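Side-chain contacts in substrate binding periplasmic protein (PDB 3LOP), which probably captures leucine or a related amino acid in the periplasm, holding it between two lobes for delivery to a membrane transporter: residues 191-196 with 217-222; 208-213 with 238-243. All coordinates share one frame; numbering follows the deposited sequence.

Contact 1 of 2, residues 191-196 with 217-222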
loop_
_atom_site.group_PDB
_atom_site.type_symbol
_atom_site.label_atom_id
_atom_site.label_comp_id
_atom_site.label_asym_id
_atom_site.label_seq_id
_atom_site.Cartn_x
_atom_site.Cartn_y
_atom_site.Cartn_z
ATOM N N LYS A 191 11.229 21.467 -12.729
ATOM C CA LYS A 191 12.247 20.643 -13.366
ATOM C C LYS A 191 11.718 19.655 -14.402
ATOM O O LYS A 191 12.274 19.540 -15.493
ATOM C CB LYS A 191 13.045 19.884 -12.302
ATOM C CG LYS A 191 14.269 19.171 -12.846
ATOM C CD LYS A 191 15.110 18.575 -11.730
ATOM C CE LYS A 191 16.378 17.943 -12.283
ATOM N NZ LYS A 191 17.199 17.302 -11.218
ATOM N N LEU A 192 10.648 18.940 -14.073
ATOM C CA LEU A 192 10.113 17.966 -15.014
ATOM C C LEU A 192 9.364 18.593 -16.188
ATOM O O LEU A 192 9.271 17.991 -17.257
ATOM C CB LEU A 192 9.241 16.948 -14.273
ATOM C CG LEU A 192 10.067 16.064 -13.329
ATOM C CD1 LEU A 192 9.163 15.128 -12.545
ATOM C CD2 LEU A 192 11.084 15.270 -14.138
ATOM N N LEU A 193 8.835 19.799 -15.996
ATOM C CA LEU A 193 8.145 20.496 -17.077
ATOM C C LEU A 193 9.175 20.845 -18.149
ATOM O O LEU A 193 8.892 20.782 -19.347
ATOM C CB LEU A 193 7.504 21.790 -16.570
ATOM C CG LEU A 193 6.093 21.742 -15.990
ATOM C CD1 LEU A 193 5.756 23.093 -15.373
ATOM C CD2 LEU A 193 5.092 21.392 -17.088
ATOM N N ALA A 194 10.369 21.216 -17.698
ATOM C CA ALA A 194 11.463 21.594 -18.587
ATOM C C ALA A 194 12.110 20.397 -19.275
ATOM O O ALA A 194 12.731 20.543 -20.328
ATOM C CB ALA A 194 12.518 22.374 -17.806
ATOM N N ALA A 195 11.970 19.216 -18.681
ATOM C CA ALA A 195 12.555 18.008 -19.256
ATOM C C ALA A 195 11.750 17.538 -20.462
ATOM O O ALA A 195 10.523 17.620 -20.473
ATOM C CB ALA A 195 12.621 16.907 -18.202
ATOM N N ASP A 196 12.450 17.044 -21.477
ATOM C CA ASP A 196 11.803 16.568 -22.693
ATOM C C ASP A 196 11.433 15.097 -22.524
ATOM O O ASP A 196 11.986 14.221 -23.186
ATOM C CB ASP A 196 12.751 16.765 -23.880
ATOM C CG ASP A 196 12.116 16.402 -25.201
ATOM O OD1 ASP A 196 10.908 16.666 -25.373
ATOM O OD2 ASP A 196 12.828 15.869 -26.076
ATOM N N ARG A 217 0.083 19.272 -15.178
ATOM C CA ARG A 217 -0.882 19.368 -16.269
ATOM C C ARG A 217 -1.391 20.796 -16.458
ATOM O O ARG A 217 -1.548 21.259 -17.586
ATOM C CB ARG A 217 -2.063 18.423 -16.017
ATOM C CG ARG A 217 -1.784 16.959 -16.344
ATOM C CD ARG A 217 -1.967 16.669 -17.834
ATOM N NE ARG A 217 -1.938 15.233 -18.102
ATOM C CZ ARG A 217 -0.864 14.554 -18.496
ATOM N NH1 ARG A 217 0.296 15.172 -18.690
ATOM N NH2 ARG A 217 -0.947 13.243 -18.676
ATOM N N ALA A 218 -1.638 21.498 -15.357
ATOM C CA ALA A 218 -2.140 22.865 -15.439
ATOM C C ALA A 218 -1.159 23.782 -16.154
ATOM O O ALA A 218 -1.560 24.744 -16.812
ATOM C CB ALA A 218 -2.428 23.403 -14.040
ATOM N N ARG A 219 0.128 23.477 -16.032
ATOM C CA ARG A 219 1.155 24.296 -16.654
ATOM C C ARG A 219 1.592 23.821 -18.037
ATOM O O ARG A 219 2.612 24.266 -18.558
ATOM C CB ARG A 219 2.354 24.406 -15.713
ATOM C CG ARG A 219 2.020 25.141 -14.420
ATOM C CD ARG A 219 3.141 25.048 -13.403
ATOM N NE ARG A 219 4.372 25.662 -13.888
ATOM C CZ ARG A 219 5.514 25.672 -13.212
ATOM N NH1 ARG A 219 5.584 25.102 -12.015
ATOM N NH2 ARG A 219 6.587 26.242 -13.739
ATOM N N GLY A 220 0.820 22.915 -18.628
ATOM C CA GLY A 220 1.139 22.447 -19.966
ATOM C C GLY A 220 1.880 21.135 -20.132
ATOM O O GLY A 220 2.222 20.762 -21.255
ATOM N N GLY A 221 2.130 20.433 -19.032
ATOM C CA GLY A 221 2.829 19.161 -19.115
ATOM C C GLY A 221 1.988 18.131 -19.844
ATOM O O GLY A 221 0.816 17.944 -19.519
ATOM N N GLU A 222 2.585 17.451 -20.818
ATOM C CA GLU A 222 1.857 16.461 -21.606
ATOM C C GLU A 222 2.311 15.010 -21.464
ATOM O O GLU A 222 1.744 14.123 -22.098
ATOM C CB GLU A 222 1.905 16.843 -23.088
ATOM C CG GLU A 222 1.178 18.133 -23.436
ATOM C CD GLU A 222 -0.289 18.098 -23.057
ATOM O OE1 GLU A 222 -0.887 17.001 -23.075
ATOM O OE2 GLU A 222 -0.851 19.171 -22.750
#

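Contact 2 of 2, residues 208-213 with 238-243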
loop_
_atom_site.group_PDB
_atom_site.type_symbol
_atom_site.label_atom_id
_atom_site.label_comp_id
_atom_site.label_asym_id
_atom_site.label_seq_id
_atom_site.Cartn_x
_atom_site.Cartn_y
_atom_site.Cartn_z
ATOM N N PRO A 208 1.639 14.410 -2.439
ATOM C CA PRO A 208 2.575 15.034 -3.378
ATOM C C PRO A 208 2.293 14.606 -4.819
ATOM O O PRO A 208 2.441 15.393 -5.750
ATOM C CB PRO A 208 3.946 14.572 -2.870
ATOM C CG PRO A 208 3.643 13.312 -2.105
ATOM C CD PRO A 208 2.358 13.654 -1.400
ATOM N N ALA A 209 1.873 13.358 -5.001
ATOM C CA ALA A 209 1.562 12.873 -6.340
ATOM C C ALA A 209 0.422 13.701 -6.934
ATOM O O ALA A 209 0.495 14.138 -8.083
ATOM C CB ALA A 209 1.164 11.397 -6.291
ATOM N N ALA A 210 -0.626 13.914 -6.143
ATOM C CA ALA A 210 -1.784 14.683 -6.590
ATOM C C ALA A 210 -1.413 16.123 -6.926
ATOM O O ALA A 210 -1.819 16.651 -7.963
ATOM C CB ALA A 210 -2.867 14.659 -5.520
ATOM N N GLN A 211 -0.639 16.761 -6.052
ATOM C CA GLN A 211 -0.226 18.136 -6.289
ATOM C C GLN A 211 0.666 18.227 -7.521
ATOM O O GLN A 211 0.537 19.155 -8.321
ATOM C CB GLN A 211 0.496 18.696 -5.066
ATOM C CG GLN A 211 -0.439 18.967 -3.901
ATOM C CD GLN A 211 -1.442 20.063 -4.211
ATOM O OE1 GLN A 211 -2.429 20.236 -3.497
ATOM N NE2 GLN A 211 -1.187 20.818 -5.277
ATOM N N PHE A 212 1.564 17.261 -7.685
ATOM C CA PHE A 212 2.436 17.275 -8.849
ATOM C C PHE A 212 1.610 17.143 -10.128
ATOM O O PHE A 212 1.781 17.913 -11.071
ATOM C CB PHE A 212 3.451 16.127 -8.798
ATOM C CG PHE A 212 4.327 16.060 -10.014
ATOM C CD1 PHE A 212 5.512 16.785 -10.077
ATOM C CD2 PHE A 212 3.925 15.333 -11.132
ATOM C CE1 PHE A 212 6.281 16.793 -11.243
ATOM C CE2 PHE A 212 4.683 15.335 -12.300
ATOM C CZ PHE A 212 5.864 16.068 -12.355
ATOM N N VAL A 213 0.715 16.162 -10.160
ATOM C CA VAL A 213 -0.115 15.945 -11.340
ATOM C C VAL A 213 -0.966 17.161 -11.698
ATOM O O VAL A 213 -0.995 17.577 -12.856
ATOM C CB VAL A 213 -1.027 14.708 -11.159
ATOM C CG1 VAL A 213 -1.986 14.582 -12.331
ATOM C CG2 VAL A 213 -0.170 13.455 -11.062
ATOM N N LYS A 238 -9.518 12.739 -7.381
ATOM C CA LYS A 238 -10.312 13.636 -6.546
ATOM C C LYS A 238 -9.553 14.922 -6.231
ATOM O O LYS A 238 -10.076 16.026 -6.395
ATOM C CB LYS A 238 -10.697 12.938 -5.238
ATOM C CG LYS A 238 -11.226 13.874 -4.155
ATOM C CD LYS A 238 -12.501 14.587 -4.583
ATOM C CE LYS A 238 -13.642 13.608 -4.797
ATOM N NZ LYS A 238 -14.903 14.299 -5.177
ATOM N N VAL A 239 -8.311 14.772 -5.788
ATOM C CA VAL A 239 -7.483 15.915 -5.424
ATOM C C VAL A 239 -6.876 16.664 -6.609
ATOM O O VAL A 239 -6.892 17.893 -6.641
ATOM C CB VAL A 239 -6.350 15.476 -4.471
ATOM C CG1 VAL A 239 -5.495 16.670 -4.080
ATOM C CG2 VAL A 239 -6.949 14.821 -3.233
ATOM N N ALA A 240 -6.347 15.932 -7.583
ATOM C CA ALA A 240 -5.726 16.562 -8.745
ATOM C C ALA A 240 -6.721 16.959 -9.830
ATOM O O ALA A 240 -6.434 17.832 -10.652
ATOM C CB ALA A 240 -4.665 15.639 -9.333
ATOM N N GLY A 241 -7.884 16.319 -9.832
ATOM C CA GLY A 241 -8.889 16.620 -10.834
ATOM C C GLY A 241 -8.795 15.662 -12.005
ATOM O O GLY A 241 -7.700 15.376 -12.498
ATOM N N LEU A 242 -9.944 15.174 -12.457
ATOM C CA LEU A 242 -9.993 14.237 -13.571
ATOM C C LEU A 242 -9.343 14.779 -14.846
ATOM O O LEU A 242 -8.751 14.020 -15.611
ATOM C CB LEU A 242 -11.446 13.838 -13.848
ATOM C CG LEU A 242 -11.658 12.679 -14.823
ATOM C CD1 LEU A 242 -10.900 11.445 -14.338
ATOM C CD2 LEU A 242 -13.142 12.385 -14.931
ATOM N N ASP A 243 -9.445 16.085 -15.083
ATOM C CA ASP A 243 -8.839 16.658 -16.283
ATOM C C ASP A 243 -7.343 16.369 -16.356
ATOM O O ASP A 243 -6.791 16.176 -17.440
ATOM C CB ASP A 243 -9.051 18.176 -16.343
ATOM C CG ASP A 243 -10.480 18.561 -16.680
ATOM O OD1 ASP A 243 -11.249 17.693 -17.143
ATOM O OD2 ASP A 243 -10.828 19.747 -16.500
#

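Contact 1 of 2, residues 191-196 with 217-222
The guanidinium group of Arg219 carries the methyl CD1 of Leu193 on one face, 3.2 Å above its plane and displaced toward the rim; at the end of the group NH1 makes a salt bridge to OD1 of Asp190, one helical turn before Leu193. Both contacts thus tie Arg219 to helix 186-194. The partner segment is the end of helix 206-218, closed by a Schellman motif: Gly220, positive in phi, is the C-prime residue, Gly220 N binds the carbonyl of Arg217, and Gly221 N binds that of Tyr216. These helices belong to the alpha/beta lobe built on the parallel sheet 174-178, 144-149, 199-203, 224-227.

Leu193 alone makes the contact for segment 191-196, its two methyls dividing the work. CD1 sits 3.3 Å from NE of Arg219 and also packs on CB and CD of that chain. CD2 turns to the backbone instead, 3.7 Å from Gly221 N. The two side chains cross at about a right angle, so the leucine meets the arginine by one methyl rather than lying alongside it. In Arg219 the chain runs extended from CB and then bends at chi3 (62°), which brings the flat end round over that methyl. Gly221 has no side chain, and Leu193 CD2 therefore packs directly on its main chain.

Arg217 bonds to the main chain after the turn: its NH2 binds the carbonyl of Ala223, while Arg217 NH1 reaches Gly221 O at 2.9 Å with an N-H...O angle of 142°, the donor standing above the carbonyl plane by 52°.

Contact 2 of 2, residues 208-213 with 238-243
Ala210 and Ala240 bring the backbones closest, their CA atoms 4.9 Å apart, a separation that small residues on both sides permit. Segment 208-213 is helical throughout, with bonds such as Phe212 N to Pro208 O and Val213 N to Ala209 O. Segment 238-243 spans the end of one helix and the start of the next: helix 233-240 stops at Ala240, Gly241 departs with phi 95° and serves as N-cap of helix 242-245.

The CB of Ala240 rests 3.3 Å from Ala210 O, against the backbone of the neighbouring helix, while the two alanine methyls stand 4.3 Å apart. Val239 adds a branch next to it: with CG1 anti to the backbone N (chi1 -179°), that methyl reaches Ala210 CB at 3.6 Å. These helices are successive in the alpha/beta lobe of a periplasmic binding protein fold, joined through strand 224-227, an edge strand of the four-stranded parallel sheet. One turn further along helix 206-218, Val213 CG1 meets Ala240 CB at 4.2 Å, and the same valine also packs on Leu202 of strand 199-203 and on Ala244 and Val245 of helix 242-245. The side-chain contacts between the segments are apolar, but the carbonyl O of Val239, near the end of its helix, accepts a hydrogen bond from Arg214 NH2.

How the contacts relate
Helix 206-218 serves both contacts, its C-terminal end in contact 1 and its middle in contact 2, joining it to helix 186-194 in the first and to helix 233-240 in the second. Contact 2 is buried and about 12 Å from the bound leucine, measured from the Ala210 side chain; contact 1 is partly buried, farther from the chain centre (27 against 18 Å). The chemistry follows: small aliphatic groups bring backbones together in contact 2, whereas two leucine methyls meet an exposed arginine and a glycine turn in contact 1. Leu192 CD1 touches Phe212 CZ at 3.4 Å, linking the two sites, whose centres are 14 Å apart.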